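PDB 4WBY: A-adding tRNA nucleotidyltransferase from Aquifex aeolicus, which adds the terminal adenosine to tRNA ending in CC, using ATP and magnesium, to complete the 3' CCA end. Local coordinates for residues A[46-51]-A[87-92]; A[32-37]-A[125-130]. All blocks are in the same frame, centred on the assembly; numbering follows the deposited sequence.

Interaction 1. Residues A[46-51]-A[87-92]; sequences VDFVVE and LEFATA
Phe48 and Phe89 run alongside each other in the same direction at the apolar centre of this contact. Their planes are almost parallel, 4° apart, with centroids at 4.8 Å. The rings are offset so far that little of one faces the other: Phe48 CD1 sits 3.6 Å from Phe89 CE2, over one face of the Phe89 ring. Both rings have CG anti to the carbonyl carbon (chi1 -68° in each), and this shared torsion sends both off in the same direction. Leu87 CD2 reaches the edge of the Phe48 ring and also packs on Val46 CB. At the other end Val50 CG2 meets the edge of the Phe89 ring. Val16 of helix 7-22 touches both rings, and helix 54-65 packs on Phe89. An alanine in place of Phe48 would probably open a gap beside the Phe89 ring and leave Leu87 CD2 and Val16 with less to pack against.

Between the strands five backbone bonds run in parallel register. Phe48 N donates to Glu88 O at 2.8 Å, and Ala90 N donates to Phe48 O at 2.9 Å. On the opposite face Val49 CG1 touches Ala92 CB at 3.7 Å. The polar edge follows on this face. The Asp47 and Glu88 carboxylates stack with planes 14° apart, and Asp47 OD1 is 4.3 Å from Glu88 OE1. One water lies within hydrogen-bonding distance of both oxygens. A second water joins Glu88 OE2 at 2.7 Å to Phe48 O, and His79 holds Glu88 OE1. Asp47 is an inferred magnesium ligand, as is Asp45 on the same strand. A parallel strand pair with helices on one face and the acidic residues inferred to bind magnesium on the other belongs to the nucleotidyltransferase head domain.

Interaction 2. Residues A[32-37]-A[125-130]; sequences GVVRDI and MAISVN. With SO4 (sulfate ion), chain D.
The ATP-binding turn of helix 32-37 rests on strand 126-128 through Val34, whose neighbours Gly32, Val33 and Arg35 also belong to the nucleotide site. Val34 points at the strand. Its CG1 lies 3.9 Å from Met125 CB, and its CG2 lies 3.9 Å from Ile127 CG1. The CG2 methyl also approaches the backbone at Met125 O. One turn on, Ile37 CD1 meets Ile127 CD1 at 4.0 Å. The helix and strand segments run at 85° to each other, nearly perpendicular, so few side chains meet.

The contact lies in the head domain of the tRNA nucleotidyltransferase family, with Gly32 at the start of the helix. The Arg35 chain bends at chi3 (63°), with its guanidinium at a sulfate that probably came from the crystallisation liquor. Arg35 NH1 bonds sulfate O1 at 3.2 Å, and NH2 reaches O1 as well and, weakly, O2. Arg172 and Arg176, also ATP-binding residues, bind the same ion. Arg35 NE makes a salt bridge to Asp36 OD1 at 3.0 Å, meeting it from above the carboxylate plane. Asn123, another ATP-binding residue, accepts from Arg35 NH1, which helps to fix the guanidinium.

Both interactions belong to the head domain and reach the same mixed sheet. Interaction 1 joins two neighbouring strands within it; interaction 2 sets a helix across another strand. Helix 32-38 leads in the chain to strand 45-51, and the two contacts meet where Val33 packs against Asp47 and Val46, and Val129 against Phe48. Interaction 1 combines a backbone bond network and a buried aromatic core with a partly exposed acidic edge. Interaction 2 is a smaller, buried contact, wholly apolar between its segments; beside it, Arg35 is shared between Asp36 and the sulfate. The inferred magnesium ligand and the ATP-binding turn are thus held close together.

Interaction 1. Residues A[46-51]-A[87-92]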
loop_
_atom_site.group_PDB
_atom_site.type_symbol
_atom_site.label_atom_id
_atom_site.label_comp_id
_atom_site.label_asym_id
_atom_site.label_seq_id
_atom_site.Cartn_x
_atom_site.Cartn_y
_atom_site.Cartn_z
ATOM N N VAL A 46 15.084 -7.985 -4.015
ATOM C CA VAL A 46 16.069 -7.333 -4.858
ATOM C C VAL A 46 15.768 -7.566 -6.328
ATOM O O VAL A 46 15.585 -8.713 -6.759
ATOM C CB VAL A 46 17.493 -7.837 -4.540
ATOM C CG1 VAL A 46 18.553 -7.021 -5.283
ATOM C CG2 VAL A 46 17.750 -7.796 -3.040
ATOM N N ASP A 47 15.723 -6.469 -7.086
ATOM C CA ASP A 47 15.454 -6.508 -8.519
ATOM C C ASP A 47 16.723 -6.230 -9.305
ATOM O O ASP A 47 17.423 -5.248 -9.037
ATOM C CB ASP A 47 14.378 -5.489 -8.900
ATOM C CG ASP A 47 13.073 -5.717 -8.173
ATOM O OD1 ASP A 47 12.770 -6.882 -7.833
ATOM O OD2 ASP A 47 12.345 -4.721 -7.945
ATOM N N PHE A 48 17.026 -7.110 -10.253
ATOM C CA PHE A 48 18.171 -6.939 -11.144
ATOM C C PHE A 48 17.733 -6.716 -12.572
ATOM O O PHE A 48 16.751 -7.311 -13.024
ATOM C CB PHE A 48 19.085 -8.170 -11.135
ATOM C CG PHE A 48 19.807 -8.407 -9.850
ATOM C CD1 PHE A 48 19.233 -9.169 -8.845
ATOM C CD2 PHE A 48 21.099 -7.924 -9.667
ATOM C CE1 PHE A 48 19.914 -9.419 -7.660
ATOM C CE2 PHE A 48 21.783 -8.176 -8.485
ATOM C CZ PHE A 48 21.190 -8.929 -7.484
ATOM N N VAL A 49 18.492 -5.899 -13.298
ATOM C CA VAL A 49 18.353 -5.808 -14.742
ATOM C C VAL A 49 19.633 -6.339 -15.360
ATOM O O VAL A 49 20.742 -6.050 -14.888
ATOM C CB VAL A 49 18.055 -4.367 -15.220
ATOM C CG1 VAL A 49 18.315 -4.205 -16.725
ATOM C CG2 VAL A 49 16.619 -4.012 -14.907
ATOM N N VAL A 50 19.470 -7.145 -16.402
ATOM C CA VAL A 50 20.590 -7.745 -17.100
ATOM C C VAL A 50 20.625 -7.220 -18.519
ATOM O O VAL A 50 19.604 -7.214 -19.202
ATOM C CB VAL A 50 20.485 -9.285 -17.108
ATOM C CG1 VAL A 50 21.681 -9.931 -17.841
ATOM C CG2 VAL A 50 20.355 -9.812 -15.677
ATOM N N GLU A 51 21.788 -6.757 -18.958
ATOM C CA GLU A 51 21.975 -6.450 -20.364
ATOM C C GLU A 51 22.332 -7.763 -21.031
ATOM O O GLU A 51 23.498 -8.150 -21.069
ATOM C CB GLU A 51 23.055 -5.384 -20.569
ATOM C CG GLU A 51 22.601 -3.977 -20.146
ATOM C CD GLU A 51 23.727 -2.949 -20.135
ATOM O OE1 GLU A 51 24.860 -3.290 -19.757
ATOM O OE2 GLU A 51 23.479 -1.786 -20.507
ATOM N N LEU A 87 14.420 -12.640 -5.301
ATOM C CA LEU A 87 15.154 -12.060 -6.412
ATOM C C LEU A 87 14.343 -12.043 -7.703
ATOM O O LEU A 87 13.672 -13.017 -8.054
ATOM C CB LEU A 87 16.456 -12.833 -6.641
ATOM C CG LEU A 87 17.337 -13.049 -5.411
ATOM C CD1 LEU A 87 18.491 -13.970 -5.771
ATOM C CD2 LEU A 87 17.841 -11.726 -4.835
ATOM N N GLU A 88 14.423 -10.928 -8.416
ATOM C CA GLU A 88 13.878 -10.833 -9.759
ATOM C C GLU A 88 14.994 -10.448 -10.714
ATOM O O GLU A 88 15.794 -9.565 -10.405
ATOM C CB GLU A 88 12.754 -9.804 -9.834
ATOM C CG GLU A 88 12.317 -9.526 -11.260
ATOM C CD GLU A 88 11.370 -8.356 -11.364
ATOM O OE1 GLU A 88 10.236 -8.475 -10.856
ATOM O OE2 GLU A 88 11.758 -7.318 -11.951
ATOM N N PHE A 89 15.041 -11.112 -11.866
ATOM C CA PHE A 89 15.983 -10.795 -12.927
ATOM C C PHE A 89 15.210 -10.450 -14.187
ATOM O O PHE A 89 14.388 -11.241 -14.642
ATOM C CB PHE A 89 16.929 -11.971 -13.188
ATOM C CG PHE A 89 17.869 -12.230 -12.063
ATOM C CD1 PHE A 89 17.483 -13.006 -10.983
ATOM C CD2 PHE A 89 19.134 -11.667 -12.062
ATOM C CE1 PHE A 89 18.350 -13.225 -9.935
ATOM C CE2 PHE A 89 20.000 -11.877 -11.012
ATOM C CZ PHE A 89 19.612 -12.661 -9.955
ATOM N N ALA A 90 15.467 -9.275 -14.742
ATOM C CA ALA A 90 14.759 -8.819 -15.928
ATOM C C ALA A 90 15.742 -8.415 -17.006
ATOM O O ALA A 90 16.780 -7.837 -16.725
ATOM C CB ALA A 90 13.826 -7.649 -15.598
ATOM N N THR A 91 15.415 -8.756 -18.240
ATOM C CA THR A 91 16.195 -8.328 -19.386
ATOM C C THR A 91 15.960 -6.834 -19.615
ATOM O O THR A 91 14.818 -6.375 -19.585
ATOM C CB THR A 91 15.807 -9.149 -20.635
ATOM O OG1 THR A 91 16.045 -10.542 -20.383
ATOM C CG2 THR A 91 16.599 -8.712 -21.858
ATOM N N ALA A 92 17.031 -6.075 -19.831
ATOM C CA ALA A 92 16.903 -4.645 -20.153
ATOM C C ALA A 92 16.003 -4.453 -21.364
ATOM O O ALA A 92 16.190 -5.123 -22.373
ATOM C CB ALA A 92 18.275 -4.027 -20.420
HETATM O O HOH W 1 10.279 -7.445 -7.830
HETATM O O HOH W 2 14.183 -6.120 -12.343
#

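Interaction 2. Residues A[32-37]-A[125-130]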
loop_
_atom_site.group_PDB
_atom_site.type_symbol
_atom_site.label_atom_id
_atom_site.label_comp_id
_atom_site.label_asym_id
_atom_site.label_seq_id
_atom_site.Cartn_x
_atom_site.Cartn_y
_atom_site.Cartn_z
ATOM N N GLY A 32 13.214 0.834 -7.460
ATOM C CA GLY A 32 12.743 1.102 -6.111
ATOM C C GLY A 32 13.664 0.521 -5.052
ATOM O O GLY A 32 13.813 1.084 -3.974
ATOM N N VAL A 33 14.298 -0.609 -5.355
ATOM C CA VAL A 33 15.214 -1.220 -4.393
ATOM C C VAL A 33 16.432 -0.317 -4.149
ATOM O O VAL A 33 16.910 -0.187 -3.021
ATOM C CB VAL A 33 15.665 -2.605 -4.868
ATOM C CG1 VAL A 33 16.629 -3.205 -3.869
ATOM C CG2 VAL A 33 14.443 -3.492 -5.052
ATOM N N VAL A 34 16.907 0.341 -5.202
ATOM C CA VAL A 34 18.038 1.249 -5.058
ATOM C C VAL A 34 17.614 2.473 -4.255
ATOM O O VAL A 34 18.341 2.918 -3.367
ATOM C CB VAL A 34 18.604 1.669 -6.438
ATOM C CG1 VAL A 34 19.700 2.708 -6.278
ATOM C CG2 VAL A 34 19.133 0.433 -7.190
ATOM N N ARG A 35 16.431 3.003 -4.556
ATOM C CA ARG A 35 15.840 4.063 -3.741
ATOM C C ARG A 35 15.825 3.659 -2.265
ATOM O O ARG A 35 16.279 4.412 -1.394
ATOM C CB ARG A 35 14.422 4.376 -4.225
ATOM C CG ARG A 35 13.679 5.433 -3.405
ATOM C CD ARG A 35 12.166 5.309 -3.593
ATOM N NE ARG A 35 11.698 4.015 -3.086
ATOM C CZ ARG A 35 10.858 3.198 -3.708
ATOM N NH1 ARG A 35 10.341 3.527 -4.886
ATOM N NH2 ARG A 35 10.515 2.049 -3.127
ATOM N N ASP A 36 15.315 2.467 -1.973
ATOM C CA ASP A 36 15.163 2.068 -0.581
ATOM C C ASP A 36 16.513 1.845 0.111
ATOM O O ASP A 36 16.657 2.138 1.297
ATOM C CB ASP A 36 14.277 0.823 -0.485
ATOM C CG ASP A 36 12.808 1.149 -0.739
ATOM O OD1 ASP A 36 12.465 2.354 -0.730
ATOM O OD2 ASP A 36 12.005 0.220 -0.953
ATOM N N ILE A 37 17.510 1.356 -0.620
ATOM C CA ILE A 37 18.855 1.261 -0.063
ATOM C C ILE A 37 19.377 2.657 0.288
ATOM O O ILE A 37 19.937 2.872 1.367
ATOM C CB ILE A 37 19.818 0.557 -1.032
ATOM C CG1 ILE A 37 19.466 -0.930 -1.128
ATOM C CG2 ILE A 37 21.269 0.743 -0.599
ATOM C CD1 ILE A 37 20.201 -1.654 -2.236
ATOM N N MET A 125 17.362 4.821 -10.744
ATOM C CA MET A 125 18.790 4.602 -10.532
ATOM C C MET A 125 19.147 3.127 -10.501
ATOM O O MET A 125 18.277 2.262 -10.366
ATOM C CB MET A 125 19.246 5.275 -9.241
ATOM C CG MET A 125 19.146 6.797 -9.343
ATOM S SD MET A 125 19.601 7.675 -7.837
ATOM C CE MET A 125 18.154 7.373 -6.836
ATOM N N ALA A 126 20.438 2.847 -10.628
ATOM C CA ALA A 126 20.933 1.477 -10.598
ATOM C C ALA A 126 22.227 1.400 -9.799
ATOM O O ALA A 126 22.912 2.408 -9.604
ATOM C CB ALA A 126 21.156 0.958 -12.010
ATOM N N ILE A 127 22.545 0.199 -9.330
ATOM C CA ILE A 127 23.838 -0.075 -8.727
ATOM C C ILE A 127 24.518 -1.158 -9.541
ATOM O O ILE A 127 23.971 -2.253 -9.700
ATOM C CB ILE A 127 23.709 -0.538 -7.258
ATOM C CG1 ILE A 127 23.002 0.533 -6.424
ATOM C CG2 ILE A 127 25.090 -0.852 -6.673
ATOM C CD1 ILE A 127 22.467 0.028 -5.092
ATOM N N SER A 128 25.706 -0.870 -10.062
ATOM C CA SER A 128 26.448 -1.900 -10.777
ATOM C C SER A 128 26.901 -3.002 -9.826
ATOM O O SER A 128 27.442 -2.719 -8.762
ATOM C CB SER A 128 27.674 -1.312 -11.471
ATOM O OG SER A 128 28.412 -2.360 -12.078
ATOM N N VAL A 129 26.705 -4.259 -10.214
ATOM C CA VAL A 129 27.314 -5.344 -9.464
ATOM C C VAL A 129 28.392 -5.999 -10.321
ATOM O O VAL A 129 28.854 -7.103 -10.041
ATOM C CB VAL A 129 26.266 -6.375 -8.980
ATOM C CG1 VAL A 129 25.287 -5.683 -8.023
ATOM C CG2 VAL A 129 25.542 -7.051 -10.151
ATOM N N ASN A 130 28.812 -5.292 -11.360
ATOM C CA ASN A 130 29.808 -5.839 -12.269
ATOM C C ASN A 130 31.218 -5.760 -11.717
ATOM O O ASN A 130 31.494 -4.988 -10.803
ATOM C CB ASN A 130 29.699 -5.138 -13.617
ATOM C CG ASN A 130 28.335 -5.316 -14.208
ATOM O OD1 ASN A 130 27.973 -6.425 -14.609
ATOM N ND2 ASN A 130 27.534 -4.244 -14.208
HETATM S S SO4 D . 7.468 0.437 -4.745
HETATM O O1 SO4 D . 8.672 0.903 -5.459
HETATM O O2 SO4 D . 7.558 0.902 -3.365
HETATM O O3 SO4 D . 6.248 0.941 -5.376
HETATM O O4 SO4 D . 7.470 -1.022 -4.753
#